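PDB 6I9A: Lys-gingipain catalytic subunit, which acts as a secreted calcium-binding cysteine endopeptidase that cleaves proteins with a strong preference for lysine at P1 and may contribute to periodontal virulence. Local coordinates for residues F24-K38 and L129-K141. Residues are numbered along the deposited sequence; the frame is centred on the assembly and turned at random. Where two conformers were deposited one is given.
Sequences FKEALKPWLTWKAQK and LTNIIDKVLMYEK
W34 of helix 25-37 and E140 of helix 126-141 meet where two nearly parallel helices (14° between the axes of the short segments) pack side by side against the four-stranded parallel sheet of the α/β catalytic domain of peptidase family C25 (clan CD). With CG anti to the backbone N (chi1 167°), the W34 indole reaches across to the neighbouring helix, and its NE1 donates to E140 OE1 at 2.8 Å. The acceptor lies close to the indole plane, but the carboxylate is turned 78° from it and is met from above. K35 NZ reaches E140 OE1 from the opposite face of the carboxylate plane, on the syn side, in a 2.9 Å salt bridge; the ammonium group is also salt-bridged to D362 and hydrogen-bonded to S364. K141 CG sits over the six-membered ring of W34 in a CH-pi contact, 3.8 Å from the centroid, while K38 CD covers the other face, so aliphatic lysine carbons sandwich the indole. Towards the N-terminal ends the contact becomes apolar: I133 CG1 and CD1 lie against W31 CB, and L129 CD2 touches F24, A27 and L28. The W31 indole extends to strands 79-83 and 117-121, its NE1 hydrogen-bonded to D362. One water bridges A27 O and T130 OG1, lying 2.8 Å from A27 O.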
loop_
_atom_site.group_PDB
_atom_site.type_symbol
_atom_site.label_atom_id
_atom_site.label_comp_id
_atom_site.label_asym_id
_atom_site.label_seq_id
_atom_site.Cartn_x
_atom_site.Cartn_y
_atom_site.Cartn_z
ATOM N N PHE A 24 -20.888 1.660 -5.454
ATOM C CA PHE A 24 -19.968 2.338 -4.516
ATOM C C PHE A 24 -19.805 3.820 -4.773
ATOM O O PHE A 24 -19.034 4.458 -4.060
ATOM C CB PHE A 24 -18.575 1.656 -4.581
ATOM C CG PHE A 24 -18.634 0.224 -4.086
ATOM C CD1 PHE A 24 -18.928 -0.054 -2.752
ATOM C CD2 PHE A 24 -18.409 -0.841 -4.951
ATOM C CE1 PHE A 24 -18.989 -1.357 -2.281
ATOM C CE2 PHE A 24 -18.505 -2.161 -4.486
ATOM C CZ PHE A 24 -18.765 -2.416 -3.142
ATOM N N LYS A 25 -20.513 4.408 -5.766
ATOM C CA LYS A 25 -20.258 5.793 -6.124
ATOM C C LYS A 25 -20.379 6.766 -4.925
ATOM O O LYS A 25 -19.480 7.572 -4.707
ATOM C CB LYS A 25 -21.217 6.172 -7.261
ATOM C CG LYS A 25 -20.937 7.522 -7.897
ATOM C CD LYS A 25 -21.730 7.694 -9.198
ATOM C CE LYS A 25 -21.453 9.030 -9.847
ATOM N NZ LYS A 25 -20.016 9.201 -10.231
ATOM N N GLU A 26 -21.449 6.693 -4.149
ATOM C CA GLU A 26 -21.598 7.660 -3.069
ATOM C C GLU A 26 -20.574 7.444 -1.961
ATOM O O GLU A 26 -19.961 8.406 -1.494
ATOM C CB GLU A 26 -23.017 7.529 -2.528
ATOM C CG GLU A 26 -23.330 8.422 -1.341
ATOM C CD GLU A 26 -24.747 8.262 -0.816
ATOM O OE1 GLU A 26 -25.403 7.234 -1.108
ATOM O OE2 GLU A 26 -25.203 9.178 -0.098
ATOM N N ALA A 27 -20.368 6.175 -1.562
ATOM C CA ALA A 27 -19.416 5.883 -0.494
ATOM C C ALA A 27 -17.977 6.247 -0.887
ATOM O O ALA A 27 -17.172 6.600 -0.024
ATOM C CB ALA A 27 -19.500 4.403 -0.097
ATOM N N LEU A 28 -17.655 6.138 -2.166
ATOM C CA LEU A 28 -16.286 6.392 -2.599
ATOM C C LEU A 28 -15.954 7.884 -2.610
ATOM O O LEU A 28 -14.773 8.252 -2.543
ATOM C CB LEU A 28 -16.136 5.813 -4.019
ATOM C CG LEU A 28 -14.762 5.552 -4.591
ATOM C CD1 LEU A 28 -13.897 4.729 -3.671
ATOM C CD2 LEU A 28 -14.897 4.923 -5.974
ATOM N N LYS A 29 -16.968 8.760 -2.735
ATOM C CA LYS A 29 -16.688 10.191 -2.909
ATOM C C LYS A 29 -15.694 10.802 -1.882
ATOM O O LYS A 29 -14.799 11.512 -2.332
ATOM C CB LYS A 29 -17.995 11.006 -2.935
ATOM C CG LYS A 29 -17.714 12.412 -3.469
ATOM C CD LYS A 29 -18.893 13.123 -4.110
ATOM C CE LYS A 29 -18.618 14.619 -4.210
ATOM N NZ LYS A 29 -17.342 14.962 -4.920
ATOM N N PRO A 30 -15.798 10.589 -0.555
ATOM C CA PRO A 30 -14.848 11.261 0.350
ATOM C C PRO A 30 -13.409 10.816 0.117
ATOM O O PRO A 30 -12.459 11.588 0.311
ATOM C CB PRO A 30 -15.322 10.872 1.760
ATOM C CG PRO A 30 -16.737 10.425 1.588
ATOM C CD PRO A 30 -16.859 9.877 0.200
ATOM N N TRP A 31 -13.232 9.552 -0.336
ATOM C CA TRP A 31 -11.877 9.054 -0.619
ATOM C C TRP A 31 -11.363 9.729 -1.891
ATOM O O TRP A 31 -10.207 10.207 -1.912
ATOM C CB TRP A 31 -11.950 7.534 -0.772
ATOM C CG TRP A 31 -10.637 6.826 -0.947
ATOM C CD1 TRP A 31 -9.756 6.451 0.041
ATOM C CD2 TRP A 31 -10.111 6.290 -2.175
ATOM N NE1 TRP A 31 -8.721 5.709 -0.508
ATOM C CE2 TRP A 31 -8.932 5.586 -1.858
ATOM C CE3 TRP A 31 -10.541 6.314 -3.509
ATOM C CZ2 TRP A 31 -8.170 4.928 -2.824
ATOM C CZ3 TRP A 31 -9.799 5.653 -4.476
ATOM C CH2 TRP A 31 -8.615 4.978 -4.134
ATOM N N LEU A 32 -12.185 9.813 -2.941
ATOM C CA LEU A 32 -11.756 10.511 -4.163
ATOM C C LEU A 32 -11.468 11.989 -3.903
ATOM O O LEU A 32 -10.501 12.548 -4.431
ATOM C CB LEU A 32 -12.855 10.382 -5.244
ATOM C CG LEU A 32 -13.149 8.946 -5.690
ATOM C CD1 LEU A 32 -14.386 8.932 -6.552
ATOM C CD2 LEU A 32 -11.933 8.266 -6.358
ATOM N N THR A 33 -12.269 12.627 -3.067
ATOM C CA THR A 33 -12.059 14.048 -2.739
ATOM C C THR A 33 -10.670 14.237 -2.140
ATOM O O THR A 33 -9.904 15.107 -2.543
ATOM C CB THR A 33 -13.141 14.557 -1.812
ATOM O OG1 THR A 33 -14.393 14.498 -2.510
ATOM C CG2 THR A 33 -12.868 15.966 -1.298
ATOM N N TRP A 34 -10.340 13.415 -1.125
ATOM C CA TRP A 34 -9.025 13.515 -0.465
ATOM C C TRP A 34 -7.875 13.185 -1.409
ATOM O O TRP A 34 -6.865 13.876 -1.413
ATOM C CB TRP A 34 -9.006 12.645 0.779
ATOM C CG TRP A 34 -7.650 12.420 1.367
ATOM C CD1 TRP A 34 -7.037 11.202 1.492
ATOM C CD2 TRP A 34 -6.700 13.392 1.833
ATOM N NE1 TRP A 34 -5.816 11.339 2.085
ATOM C CE2 TRP A 34 -5.571 12.676 2.294
ATOM C CE3 TRP A 34 -6.706 14.804 1.948
ATOM C CZ2 TRP A 34 -4.452 13.317 2.825
ATOM C CZ3 TRP A 34 -5.584 15.426 2.459
ATOM C CH2 TRP A 34 -4.485 14.696 2.908
ATOM N N LYS A 35 -8.012 12.123 -2.243
ATOM C CA LYS A 35 -6.928 11.802 -3.164
ATOM C C LYS A 35 -6.678 12.956 -4.137
ATOM O O LYS A 35 -5.541 13.290 -4.419
ATOM C CB LYS A 35 -7.220 10.509 -3.930
ATOM C CG LYS A 35 -7.267 9.255 -3.032
ATOM C CD LYS A 35 -6.021 9.046 -2.121
ATOM C CE LYS A 35 -6.141 7.707 -1.449
ATOM N NZ LYS A 35 -4.980 7.373 -0.598
ATOM N N ALA A 36 -7.763 13.632 -4.617
ATOM C CA ALA A 36 -7.553 14.808 -5.509
ATOM C C ALA A 36 -6.875 15.919 -4.714
ATOM O O ALA A 36 -5.920 16.551 -5.191
ATOM C CB ALA A 36 -8.886 15.303 -6.049
ATOM N N GLN A 37 -7.329 16.156 -3.469
ATOM C CA GLN A 37 -6.748 17.222 -2.660
ATOM C C GLN A 37 -5.256 17.033 -2.410
ATOM O O GLN A 37 -4.495 18.015 -2.352
ATOM C CB GLN A 37 -7.493 17.330 -1.316
ATOM C CG GLN A 37 -8.871 17.928 -1.499
ATOM C CD GLN A 37 -9.722 17.809 -0.261
ATOM O OE1 GLN A 37 -9.507 16.954 0.597
ATOM N NE2 GLN A 37 -10.730 18.691 -0.154
ATOM N N LYS A 38 -4.817 15.776 -2.241
ATOM C CA LYS A 38 -3.404 15.546 -1.983
ATOM C C LYS A 38 -2.588 15.422 -3.287
ATOM O O LYS A 38 -1.388 15.171 -3.232
ATOM C CB LYS A 38 -3.186 14.330 -1.073
ATOM C CG LYS A 38 -3.443 12.980 -1.776
ATOM C CD LYS A 38 -3.690 11.821 -0.788
ATOM C CE LYS A 38 -2.567 11.600 0.218
ATOM N NZ LYS A 38 -1.285 11.135 -0.416
ATOM N N LEU A 129 -17.169 -0.256 2.565
ATOM C CA LEU A 129 -16.216 0.623 1.879
ATOM C C LEU A 129 -15.949 1.881 2.706
ATOM O O LEU A 129 -14.797 2.285 2.864
ATOM C CB LEU A 129 -16.700 0.986 0.461
ATOM C CG LEU A 129 -15.731 1.868 -0.298
ATOM C CD1 LEU A 129 -14.371 1.211 -0.527
ATOM C CD2 LEU A 129 -16.329 2.283 -1.624
ATOM N N THR A 130 -17.020 2.473 3.286
ATOM C CA THR A 130 -16.823 3.613 4.162
ATOM C C THR A 130 -15.925 3.258 5.334
ATOM O O THR A 130 -15.101 4.085 5.754
ATOM C CB THR A 130 -18.183 4.104 4.623
ATOM O OG1 THR A 130 -18.855 4.605 3.456
ATOM C CG2 THR A 130 -18.084 5.198 5.704
ATOM N N ASN A 131 -16.058 2.032 5.876
ATOM C CA ASN A 131 -15.199 1.641 6.996
ATOM C C ASN A 131 -13.736 1.737 6.603
ATOM O O ASN A 131 -12.881 2.189 7.363
ATOM C CB ASN A 131 -15.494 0.222 7.405
ATOM C CG ASN A 131 -16.821 0.050 8.060
ATOM O OD1 ASN A 131 -17.474 1.034 8.466
ATOM N ND2 ASN A 131 -17.284 -1.188 8.198
ATOM N N ILE A 132 -13.409 1.223 5.401
ATOM C CA ILE A 132 -12.006 1.262 4.949
ATOM C C ILE A 132 -11.570 2.698 4.784
ATOM O O ILE A 132 -10.491 3.100 5.232
ATOM C CB ILE A 132 -11.841 0.520 3.607
ATOM C CG1 ILE A 132 -12.317 -0.942 3.704
ATOM C CG2 ILE A 132 -10.362 0.610 3.134
ATOM C CD1 ILE A 132 -12.337 -1.671 2.355
ATOM N N ILE A 133 -12.415 3.483 4.061
ATOM C CA ILE A 133 -12.045 4.877 3.767
ATOM C C ILE A 133 -11.825 5.681 5.026
ATOM O O ILE A 133 -10.896 6.492 5.098
ATOM C CB ILE A 133 -13.163 5.498 2.891
ATOM C CG1 ILE A 133 -13.144 4.833 1.525
ATOM C CG2 ILE A 133 -13.012 7.045 2.798
ATOM C CD1 ILE A 133 -14.377 5.159 0.675
ATOM N N ASP A 134 -12.693 5.495 6.051
ATOM C CA ASP A 134 -12.525 6.319 7.270
ATOM C C ASP A 134 -11.180 6.061 7.938
ATOM O O ASP A 134 -10.540 6.961 8.510
ATOM C CB ASP A 134 -13.657 6.029 8.231
ATOM C CG ASP A 134 -14.991 6.590 7.773
ATOM O OD1 ASP A 134 -15.012 7.494 6.888
ATOM O OD2 ASP A 134 -16.025 6.157 8.317
ATOM N N LYS A 135 -10.704 4.804 7.890
ATOM C CA LYS A 135 -9.386 4.494 8.475
ATOM C C LYS A 135 -8.272 5.123 7.667
ATOM O O LYS A 135 -7.312 5.676 8.193
ATOM C CB LYS A 135 -9.195 2.980 8.580
ATOM C CG LYS A 135 -10.166 2.377 9.642
ATOM C CD LYS A 135 -9.962 0.865 9.840
ATOM C CE LYS A 135 -10.582 0.079 8.730
ATOM N NZ LYS A 135 -10.416 -1.403 8.959
ATOM N N VAL A 136 -8.376 5.022 6.325
ATOM C CA VAL A 136 -7.372 5.653 5.443
ATOM C C VAL A 136 -7.296 7.152 5.678
ATOM O O VAL A 136 -6.218 7.701 5.798
ATOM C CB VAL A 136 -7.697 5.355 3.967
ATOM C CG1 VAL A 136 -6.818 6.184 3.051
ATOM C CG2 VAL A 136 -7.558 3.862 3.698
ATOM N N LEU A 137 -8.457 7.820 5.767
ATOM C CA LEU A 137 -8.496 9.277 5.929
ATOM C C LEU A 137 -7.859 9.680 7.258
ATOM O O LEU A 137 -7.082 10.638 7.311
ATOM C CB LEU A 137 -9.957 9.781 5.873
ATOM C CG LEU A 137 -10.636 9.704 4.503
ATOM C CD1 LEU A 137 -12.097 10.101 4.586
ATOM C CD2 LEU A 137 -9.926 10.640 3.524
ATOM N N MET A 138 -8.192 8.963 8.341
ATOM C CA MET A 138 -7.599 9.328 9.626
ATOM C C MET A 138 -6.093 9.145 9.594
ATOM O O MET A 138 -5.318 9.975 10.079
ATOM C CB MET A 138 -8.200 8.484 10.749
ATOM C CG MET A 138 -7.465 8.735 12.052
ATOM S SD MET A 138 -8.337 8.237 13.544
ATOM C CE MET A 138 -9.564 9.593 13.621
ATOM N N TYR A 139 -5.639 8.039 8.961
ATOM C CA TYR A 139 -4.212 7.777 8.936
ATOM C C TYR A 139 -3.457 8.797 8.086
ATOM O O TYR A 139 -2.453 9.389 8.522
ATOM C CB TYR A 139 -3.973 6.348 8.389
ATOM C CG TYR A 139 -2.518 5.933 8.463
ATOM C CD1 TYR A 139 -1.997 5.347 9.626
ATOM C CD2 TYR A 139 -1.656 6.128 7.382
ATOM C CE1 TYR A 139 -0.676 4.983 9.707
ATOM C CE2 TYR A 139 -0.322 5.757 7.455
ATOM C CZ TYR A 139 0.151 5.153 8.603
ATOM O OH TYR A 139 1.463 4.763 8.660
ATOM N N GLU A 140 -3.949 9.058 6.866
ATOM C CA GLU A 140 -3.245 9.947 5.926
ATOM C C GLU A 140 -3.339 11.431 6.296
ATOM O O GLU A 140 -2.409 12.191 6.015
ATOM C CB GLU A 140 -3.784 9.762 4.501
ATOM C CG GLU A 140 -3.533 8.371 3.947
ATOM C CD GLU A 140 -3.631 8.404 2.431
ATOM O OE1 GLU A 140 -4.702 8.770 1.899
ATOM O OE2 GLU A 140 -2.644 8.026 1.756
ATOM N N LYS A 141 -4.469 11.834 6.890
ATOM C CA LYS A 141 -4.625 13.216 7.360
ATOM C C LYS A 141 -4.032 13.366 8.756
ATOM O O LYS A 141 -3.918 14.502 9.262
ATOM C CB LYS A 141 -6.094 13.617 7.403
ATOM C CG LYS A 141 -6.693 13.681 5.999
ATOM C CD LYS A 141 -8.129 14.193 6.127
ATOM C CE LYS A 141 -8.773 14.477 4.804
ATOM N NZ LYS A 141 -10.006 15.328 5.021
HETATM O O HOH W 1 -17.733 6.951 2.659
HETATM O O HOH W 2 -2.169 8.390 -0.835
HETATM O O HOH W 3 -10.997 15.648 2.454
#